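Long-range contact in hydrazine synthase subunit gamma (Candidatus Kuenenia stuttgartiensis, PDB 5C2V), which catalyses the first half-reaction of hydrazine synthesis, the three-electron reduction of nitric oxide to hydroxylamine, and carries two heme c groups: residues 202-208 with 254-260. Residues are numbered along the deposited sequence; the frame is centred on the assembly and turned at random.
With CA (calcium ion), chain T; HEC (heme c), chain B; BET (trimethyl glycine), chain X.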
ATOM      1  N   SER C 202     -27.745 -51.658  37.442  1.00 64.04           N
ATOM      2  CA  SER C 202     -26.853 -51.973  36.330  1.00 63.99           C
ATOM      3  C   SER C 202     -26.059 -53.245  36.622  1.00 53.01           C
ATOM      4  O   SER C 202     -25.692 -53.503  37.768  1.00 55.22           O
ATOM      5  CB  SER C 202     -25.900 -50.804  36.056  1.00 63.33           C
ATOM      6  OG  SER C 202     -24.957 -51.135  35.053  1.00 50.13           O
ATOM      7  N   ASP C 203     -25.781 -54.028  35.585  1.00 47.14           N
ATOM      8  CA  ASP C 203     -25.016 -55.260  35.754  1.00 54.49           C
ATOM      9  C   ASP C 203     -23.518 -55.001  35.641  1.00 55.79           C
ATOM     10  O   ASP C 203     -22.707 -55.903  35.857  1.00 58.22           O
ATOM     11  CB  ASP C 203     -25.448 -56.320  34.732  1.00 67.47           C
ATOM     12  CG  ASP C 203     -25.377 -55.823  33.294  1.00 71.19           C
ATOM     13  OD1 ASP C 203     -24.725 -54.791  33.033  1.00 64.73           O
ATOM     14  OD2 ASP C 203     -25.972 -56.481  32.415  1.00 67.22           O
ATOM     15  N   ALA C 204     -23.169 -53.763  35.298  1.00 54.52           N
ATOM     16  CA  ALA C 204     -21.781 -53.350  35.095  1.00 56.90           C
ATOM     17  C   ALA C 204     -21.087 -54.210  34.041  1.00 40.86           C
ATOM     18  O   ALA C 204     -19.894 -54.492  34.146  1.00 40.17           O
ATOM     19  CB  ALA C 204     -21.010 -53.394  36.412  1.00 39.25           C
ATOM     20  N   GLN C 205     -21.843 -54.620  33.027  1.00 48.90           N
ATOM     21  CA  GLN C 205     -21.300 -55.444  31.952  1.00 58.48           C
ATOM     22  C   GLN C 205     -21.412 -54.743  30.603  1.00 58.21           C
ATOM     23  O   GLN C 205     -21.927 -53.628  30.510  1.00 66.96           O
ATOM     24  CB  GLN C 205     -22.015 -56.795  31.897  1.00 71.57           C
ATOM     25  CG  GLN C 205     -21.894 -57.620  33.167  1.00 52.60           C
ATOM     26  CD  GLN C 205     -22.592 -58.962  33.056  1.00 75.96           C
ATOM     27  OE1 GLN C 205     -22.872 -59.440  31.956  1.00 70.73           O
ATOM     28  NE2 GLN C 205     -22.881 -59.575  34.199  1.00 73.89           N
ATOM     29  N   THR C 206     -20.928 -55.408  29.560  1.00 53.58           N
ATOM     30  CA  THR C 206     -20.961 -54.860  28.210  1.00 47.80           C
ATOM     31  C   THR C 206     -21.973 -55.610  27.349  1.00 58.35           C
ATOM     32  O   THR C 206     -21.850 -56.817  27.144  1.00 74.39           O
ATOM     33  CB  THR C 206     -19.573 -54.924  27.545  1.00 43.73           C
ATOM     34  OG1 THR C 206     -18.620 -54.220  28.351  1.00 40.71           O
ATOM     35  CG2 THR C 206     -19.616 -54.300  26.163  1.00 40.68           C
ATOM     36  N   HIS C 207     -22.972 -54.891  26.845  1.00 66.38           N
ATOM     37  CA  HIS C 207     -24.052 -55.511  26.082  1.00 66.75           C
ATOM     38  C   HIS C 207     -24.246 -54.884  24.705  1.00 78.04           C
ATOM     39  O   HIS C 207     -23.862 -53.737  24.473  1.00 68.02           O
ATOM     40  CB  HIS C 207     -25.368 -55.422  26.861  1.00 57.71           C
ATOM     41  CG  HIS C 207     -25.393 -56.251  28.106  1.00 82.77           C
ATOM     42  ND1 HIS C 207     -25.522 -57.623  28.084  1.00 69.43           N
ATOM     43  CD2 HIS C 207     -25.310 -55.902  29.411  1.00 73.18           C
ATOM     44  CE1 HIS C 207     -25.515 -58.084  29.322  1.00 76.05           C
ATOM     45  NE2 HIS C 207     -25.387 -57.059  30.147  1.00 59.02           N
ATOM     46  N   ASP C 208     -24.849 -55.645  23.795  1.00 72.71           N
ATOM     47  CA  ASP C 208     -25.273 -55.099  22.514  1.00 54.90           C
ATOM     48  C   ASP C 208     -26.781 -54.878  22.566  1.00 66.54           C
ATOM     49  O   ASP C 208     -27.564 -55.825  22.485  1.00 78.26           O
ATOM     50  CB  ASP C 208     -24.894 -56.050  21.372  1.00 61.51           C
ATOM     51  CG  ASP C 208     -25.130 -55.451  19.992  1.00 61.54           C
ATOM     52  OD1 ASP C 208     -26.007 -54.574  19.842  1.00 57.58           O
ATOM     53  OD2 ASP C 208     -24.430 -55.868  19.046  1.00 65.36           O
ATOM     54  N   LYS C 254     -19.820 -51.758  18.675  1.00 61.84           N
ATOM     55  CA  LYS C 254     -21.262 -51.989  18.718  1.00 51.86           C
ATOM     56  C   LYS C 254     -21.817 -52.181  20.129  1.00 53.34           C
ATOM     57  O   LYS C 254     -23.031 -52.175  20.324  1.00 48.95           O
ATOM     58  CB  LYS C 254     -21.621 -53.212  17.871  1.00 49.30           C
ATOM     59  CG  LYS C 254     -20.999 -53.216  16.490  1.00 48.18           C
ATOM     60  CD  LYS C 254     -21.388 -54.468  15.725  1.00 64.00           C
ATOM     61  CE  LYS C 254     -20.777 -54.473  14.336  1.00 69.20           C
ATOM     62  NZ  LYS C 254     -21.211 -55.658  13.548  1.00 64.51           N
ATOM     63  N   GLU C 255     -20.935 -52.341  21.112  1.00 58.65           N
ATOM     64  CA  GLU C 255     -21.371 -52.699  22.461  1.00 57.11           C
ATOM     65  C   GLU C 255     -20.894 -51.695  23.505  1.00 48.75           C
ATOM     66  O   GLU C 255     -19.837 -51.085  23.351  1.00 40.50           O
ATOM     67  CB  GLU C 255     -20.881 -54.104  22.819  1.00 52.09           C
ATOM     68  CG  GLU C 255     -21.387 -55.192  21.886  1.00 61.84           C
ATOM     69  CD  GLU C 255     -20.963 -56.579  22.324  1.00 65.87           C
ATOM     70  OE1 GLU C 255     -20.164 -56.684  23.278  1.00 67.12           O
ATOM     71  OE2 GLU C 255     -21.429 -57.565  21.715  1.00 65.86           O
ATOM     72  N   PHE C 256     -21.674 -51.531  24.570  1.00 49.53           N
ATOM     73  CA  PHE C 256     -21.399 -50.488  25.554  1.00 49.48           C
ATOM     74  C   PHE C 256     -21.626 -50.927  26.999  1.00 52.55           C
ATOM     75  O   PHE C 256     -22.446 -51.802  27.278  1.00 56.43           O
ATOM     76  CB  PHE C 256     -22.258 -49.256  25.258  1.00 57.91           C
ATOM     77  CG  PHE C 256     -22.215 -48.820  23.822  1.00 55.35           C
ATOM     78  CD1 PHE C 256     -21.175 -48.035  23.353  1.00 50.00           C
ATOM     79  CD2 PHE C 256     -23.210 -49.206  22.938  1.00 51.04           C
ATOM     80  CE1 PHE C 256     -21.130 -47.639  22.030  1.00 44.47           C
ATOM     81  CE2 PHE C 256     -23.170 -48.813  21.614  1.00 57.27           C
ATOM     82  CZ  PHE C 256     -22.129 -48.028  21.161  1.00 48.91           C
ATOM     83  N   ASP C 257     -20.887 -50.302  27.911  1.00 51.21           N
ATOM     84  CA  ASP C 257     -21.051 -50.522  29.342  1.00 43.03           C
ATOM     85  C   ASP C 257     -22.361 -49.911  29.833  1.00 64.27           C
ATOM     86  O   ASP C 257     -22.634 -48.735  29.592  1.00 59.92           O
ATOM     87  CB  ASP C 257     -19.856 -49.936  30.102  1.00 44.87           C
ATOM     88  CG  ASP C 257     -20.105 -49.819  31.593  1.00 60.41           C
ATOM     89  OD1 ASP C 257     -20.142 -50.864  32.276  1.00 61.00           O
ATOM     90  OD2 ASP C 257     -20.244 -48.677  32.084  1.00 70.58           O
ATOM     91  N   THR C 258     -23.171 -50.714  30.517  1.00 53.29           N
ATOM     92  CA  THR C 258     -24.488 -50.271  30.968  1.00 59.91           C
ATOM     93  C   THR C 258     -24.395 -49.278  32.121  1.00 48.36           C
ATOM     94  O   THR C 258     -23.757 -49.553  33.137  1.00 57.26           O
ATOM     95  CB  THR C 258     -25.365 -51.456  31.413  1.00 60.28           C
ATOM     96  OG1 THR C 258     -25.041 -51.816  32.762  1.00 64.87           O
ATOM     97  CG2 THR C 258     -25.156 -52.650  30.501  1.00 57.15           C
ATOM     98  N   PRO C 259     -25.033 -48.110  31.959  1.00 49.51           N
ATOM     99  CA  PRO C 259     -25.103 -47.063  32.982  1.00 56.68           C
ATOM    100  C   PRO C 259     -26.130 -47.372  34.065  1.00 52.90           C
ATOM    101  O   PRO C 259     -27.042 -48.167  33.838  1.00 53.98           O
ATOM    102  CB  PRO C 259     -25.522 -45.814  32.189  1.00 53.63           C
ATOM    103  CG  PRO C 259     -25.471 -46.209  30.734  1.00 48.17           C
ATOM    104  CD  PRO C 259     -25.673 -47.683  30.707  1.00 51.03           C
ATOM    105  N   THR C 260     -25.981 -46.742  35.225  1.00 54.26           N
ATOM    106  CA  THR C 260     -26.980 -46.840  36.282  1.00 54.37           C
ATOM    107  C   THR C 260     -28.280 -46.174  35.845  1.00 56.34           C
ATOM    108  O   THR C 260     -28.273 -45.268  35.012  1.00 63.59           O
ATOM    109  CB  THR C 260     -26.494 -46.183  37.588  1.00 59.69           C
ATOM    110  OG1 THR C 260     -27.508 -46.302  38.593  1.00 63.07           O
ATOM    111  CG2 THR C 260     -26.183 -44.709  37.364  1.00 46.27           C
TER
HETATM  112 CA    CA T 402     -19.633 -48.363  34.367  1.00 59.55          CA
HETATM  113 FE   HEC B 405     -31.086 -50.468  29.473  1.00 58.21          FE
HETATM  114  CHA HEC B 405     -29.094 -47.756  28.777  1.00 57.52           C
HETATM  115  CHB HEC B 405     -33.534 -48.380  30.636  1.00 75.30           C
HETATM  116  CHC HEC B 405     -33.325 -53.089  29.476  1.00 62.68           C
HETATM  117  CHD HEC B 405     -28.564 -52.621  28.671  1.00 67.47           C
HETATM  118  NA  HEC B 405     -31.289 -48.438  29.649  1.00 62.85           N
HETATM  119  C1A HEC B 405     -30.321 -47.497  29.350  1.00 62.98           C
HETATM  120  C2A HEC B 405     -30.830 -46.198  29.744  1.00 69.06           C
HETATM  121  C3A HEC B 405     -32.051 -46.368  30.257  1.00 67.27           C
HETATM  122  C4A HEC B 405     -32.369 -47.781  30.207  1.00 59.51           C
HETATM  123  CMA HEC B 405     -32.966 -45.252  30.808  1.00 49.46           C
HETATM  124  CAA HEC B 405     -30.085 -44.851  29.603  1.00 55.20           C
HETATM  125  CBA HEC B 405     -28.899 -44.820  30.562  1.00 64.04           C
HETATM  126  CGA HEC B 405     -28.036 -43.621  30.268  1.00 51.92           C
HETATM  127  O1A HEC B 405     -27.179 -43.275  31.120  1.00 54.38           O
HETATM  128  O2A HEC B 405     -28.210 -43.008  29.184  1.00 55.21           O
HETATM  129  NB  HEC B 405     -33.052 -50.713  30.039  1.00 61.45           N
HETATM  130  C1B HEC B 405     -33.912 -49.674  30.346  1.00 62.84           C
HETATM  131  C2B HEC B 405     -35.267 -50.184  30.297  1.00 53.68           C
HETATM  132  C3B HEC B 405     -35.209 -51.486  29.983  1.00 67.28           C
HETATM  133  C4B HEC B 405     -33.813 -51.843  29.809  1.00 53.54           C
HETATM  134  CMB HEC B 405     -36.536 -49.350  30.583  1.00 59.26           C
HETATM  135  CAB HEC B 405     -36.400 -52.459  29.813  1.00 65.28           C
HETATM  136  CBB HEC B 405     -37.196 -52.116  28.534  1.00 55.64           C
HETATM  137  NC  HEC B 405     -30.969 -52.484  29.137  1.00 69.64           N
HETATM  138  C1C HEC B 405     -32.010 -53.391  29.185  1.00 68.61           C
HETATM  139  C2C HEC B 405     -31.496 -54.680  28.763  1.00 68.70           C
HETATM  140  C3C HEC B 405     -30.166 -54.574  28.657  1.00 70.85           C
HETATM  141  C4C HEC B 405     -29.818 -53.174  28.812  1.00 62.50           C
HETATM  142  CMC HEC B 405     -32.295 -56.000  28.825  1.00 68.70           C
HETATM  143  CAC HEC B 405     -29.174 -55.705  28.295  1.00 70.71           C
HETATM  144  CBC HEC B 405     -29.402 -56.187  26.845  1.00 67.89           C
HETATM  145  ND  HEC B 405     -29.094 -50.224  28.883  1.00 51.71           N
HETATM  146  C1D HEC B 405     -28.300 -51.286  28.457  1.00 63.91           C
HETATM  147  C2D HEC B 405     -27.154 -50.756  27.749  1.00 66.86           C
HETATM  148  C3D HEC B 405     -27.323 -49.230  27.788  1.00 70.12           C
HETATM  149  C4D HEC B 405     -28.555 -48.997  28.508  1.00 59.79           C
HETATM  150  CMD HEC B 405     -26.005 -51.559  27.100  1.00 51.57           C
HETATM  151  CAD HEC B 405     -26.392 -48.160  27.177  1.00 60.49           C
HETATM  152  CBD HEC B 405     -26.424 -48.273  25.658  1.00 55.74           C
HETATM  153  CGD HEC B 405     -25.778 -47.061  25.044  1.00 61.49           C
HETATM  154  O1D HEC B 405     -25.767 -46.957  23.789  1.00 42.14           O
HETATM  155  O2D HEC B 405     -25.275 -46.198  25.809  1.00 50.98           O
HETATM  156  N   BET X 406     -27.500 -60.632  23.803  1.00 80.39           N
HETATM  157  CA  BET X 406     -27.121 -59.155  23.889  1.00 81.02           C
HETATM  158  C   BET X 406     -25.765 -58.974  24.768  1.00 78.03           C
HETATM  159  O   BET X 406     -25.922 -59.082  26.006  1.00 66.05           O
HETATM  160  OXT BET X 406     -24.742 -58.736  24.075  1.00 76.30           O
HETATM  161  C1  BET X 406     -26.261 -61.502  23.653  1.00 65.03           C
HETATM  162  C2  BET X 406     -28.397 -60.879  22.590  1.00 74.57           C
HETATM  163  C3  BET X 406     -28.196 -61.085  25.077  1.00 72.10           C
HETATM  164  O   HOH W   1     -18.880 -52.974  31.151  1.00 47.74           O
HETATM  165  O   HOH W   2     -19.797 -50.720  34.681  1.00 67.71           O
HETATM  166  O   HOH W   3     -21.951 -48.114  34.888  1.00 54.25           O
HETATM  167  O   HOH W   4     -19.477 -45.995  34.045  1.00 81.84           O
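His-207 and Phe-256 face each other as a hydrogen-bonded antiparallel pair, with His-207 N to Phe-256 O at 3.2 Å and Phe-256 N to His-207 O at 3.1 Å. A third backbone bond, from Thr-258 N to Gln-205 O, is 3.2 Å long and extends the ladder. Packing is tight toward the heme. Thr-258 sets its CG2 at the rim of the His-207 imidazole, in the ring plane and 3.4 Å from CD2, while the heme CAC lies over one ring face. A chi1 of -68°, CG anti to the carbonyl carbon, lays the ring between Asp-203 and the trimethyl glycine: ND1 donates almost straight to the ligand O, 2.6 Å away, and NE2 to Asp-203 OD2, modelled very short and of doubtful length. Asp-208 CB packs on Glu-255 CG at 3.6 Å, their carboxylates turning to Gly-210 N and Thr-109 OG1 respectively. The solvent side is looser: Gln-205 and the extended Lys-254 lead away. Asp-257 OD2 binds calcium at 2.4 Å; Leu-100 O, Pro-102 O and three waters complete the site. This short two-stranded antiparallel sheet of the heme 2 lobe thus has heme on the His-207 and Phe-256 face, calcium on that of Thr-206 and Asp-257.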